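Local coordinates for protein carbohydrate kinase (Agrobacterium tumefaciens, PDB 2NWH) that probably transfers a phosphate group from ATP to a sugar or related substrate, as pfkB-family carbohydrate kinases do, at residues I6-G11 with F137-A142. Sequence-based numbering, arbitrary orientation.
Sequences ILVLGG and FLLCDA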
# COMPACT_ATOMS: atom_id res chain seq x y z
N ILE A 6 -2.82 5.47 13.20
CA ILE A 6 -3.21 5.41 11.81
C ILE A 6 -4.18 4.26 11.68
O ILE A 6 -3.87 3.13 12.13
CB ILE A 6 -1.97 5.17 10.87
CG1 ILE A 6 -0.94 6.31 11.02
CG2 ILE A 6 -2.43 4.89 9.43
CD1 ILE A 6 0.31 6.05 10.25
N LEU A 7 -5.32 4.51 11.06
CA LEU A 7 -6.27 3.44 10.78
C LEU A 7 -6.25 3.14 9.30
O LEU A 7 -6.40 4.06 8.48
CB LEU A 7 -7.67 3.86 11.19
CG LEU A 7 -8.82 2.86 10.87
CD1 LEU A 7 -8.75 1.68 11.79
CD2 LEU A 7 -10.13 3.56 11.07
N VAL A 8 -6.09 1.86 8.97
CA VAL A 8 -6.03 1.37 7.59
C VAL A 8 -7.30 0.62 7.27
O VAL A 8 -7.72 -0.27 8.03
CB VAL A 8 -4.83 0.46 7.38
CG1 VAL A 8 -4.77 -0.02 5.93
CG2 VAL A 8 -3.55 1.22 7.74
N LEU A 9 -7.94 0.97 6.16
CA LEU A 9 -9.13 0.26 5.68
C LEU A 9 -8.84 -0.22 4.26
O LEU A 9 -8.70 0.57 3.32
CB LEU A 9 -10.36 1.18 5.73
CG LEU A 9 -10.59 1.77 7.10
CD1 LEU A 9 -10.11 3.22 7.14
CD2 LEU A 9 -12.12 1.74 7.38
N GLY A 10 -8.72 -1.53 4.08
CA GLY A 10 -8.19 -2.04 2.84
C GLY A 10 -8.10 -3.54 2.84
O GLY A 10 -8.80 -4.21 3.59
N GLY A 11 -7.24 -4.05 1.97
CA GLY A 11 -7.13 -5.46 1.76
C GLY A 11 -6.10 -6.07 2.64
O GLY A 11 -5.10 -5.45 3.04
N PHE A 137 -4.92 9.64 11.39
CA PHE A 137 -4.66 9.62 9.96
C PHE A 137 -5.27 8.31 9.42
O PHE A 137 -5.12 7.25 10.05
CB PHE A 137 -3.14 9.56 9.73
CG PHE A 137 -2.69 10.28 8.50
CD1 PHE A 137 -1.90 11.44 8.60
CD2 PHE A 137 -3.06 9.82 7.23
CE1 PHE A 137 -1.48 12.14 7.44
CE2 PHE A 137 -2.67 10.51 6.06
CZ PHE A 137 -1.85 11.68 6.17
N LEU A 138 -5.92 8.39 8.26
CA LEU A 138 -6.56 7.23 7.60
C LEU A 138 -5.77 6.82 6.38
O LEU A 138 -5.18 7.68 5.67
CB LEU A 138 -7.99 7.56 7.16
CG LEU A 138 -8.91 8.13 8.25
CD1 LEU A 138 -10.26 8.46 7.66
CD2 LEU A 138 -9.03 7.19 9.46
N LEU A 139 -5.80 5.51 6.10
CA LEU A 139 -5.22 5.01 4.88
C LEU A 139 -6.16 3.98 4.29
O LEU A 139 -6.59 3.06 4.98
CB LEU A 139 -3.84 4.36 5.14
CG LEU A 139 -3.22 3.60 3.93
CD1 LEU A 139 -2.92 4.55 2.73
CD2 LEU A 139 -1.95 2.82 4.39
N CYS A 140 -6.44 4.09 3.00
CA CYS A 140 -7.26 3.05 2.38
C CYS A 140 -6.54 2.53 1.15
O CYS A 140 -5.51 3.10 0.72
CB CYS A 140 -8.65 3.62 2.02
SG CYS A 140 -8.63 4.91 0.69
N ASP A 141 -7.08 1.47 0.58
CA ASP A 141 -6.62 1.08 -0.72
C ASP A 141 -7.82 0.81 -1.63
O ASP A 141 -8.98 0.72 -1.17
CB ASP A 141 -5.62 -0.06 -0.68
CG ASP A 141 -6.27 -1.39 -0.27
OD1 ASP A 141 -7.48 -1.57 -0.53
OD2 ASP A 141 -5.56 -2.24 0.28
N ALA A 142 -7.52 0.70 -2.92
CA ALA A 142 -8.56 0.62 -3.91
C ALA A 142 -9.09 -0.82 -4.07
O ALA A 142 -9.79 -1.11 -5.04
CB ALA A 142 -8.07 1.24 -5.26
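Strands 6-9 and 137-141 run parallel, their axes 4.6 Å apart at closest approach and 19° from perfect alignment, and bridge residue for residue from I6 with F137 to L9 with C140. The backbone ladder alternates as parallel pairing requires: L7 N donates to F137 O (2.9 Å), L7 O accepts from L139 N (2.9 Å), and L9 N donates to L139 O (2.8 Å). The ladder slackens at its C-terminal end, where D141 N to L9 O is weak, at 3.3 Å. Because the bridge partners point the same way, their side chains touch alongside one another. V8 CG2 lies 4.0 Å from L139 CD2, and with I6 these residues face helix 41-51. L7, L9 and L138 occupy the other face, under helix 126-134; L138 CD2, swung toward the neighbouring strand, sits 4.0 Å from L7 CB. Helices on both faces of a parallel sheet, with 5-9 lying between 55-63 and 137-141, fit the three-layer α/β/α core of the ribokinase fold. Past the ladder, the D141 carboxylate spans the strand ends. A chi1 of 70° tucks CG in between the backbone N and carbonyl carbon, which carries the carboxylate over to the G10-G11 backbone. OD2 receives G11 N on its syn side but tilted out of the carboxylate plane, at 3.0 Å and almost straight (176°). G42 N, from the start of helix 41-51, also donates to OD2, while OD1 accepts the amide of N143, two residues on.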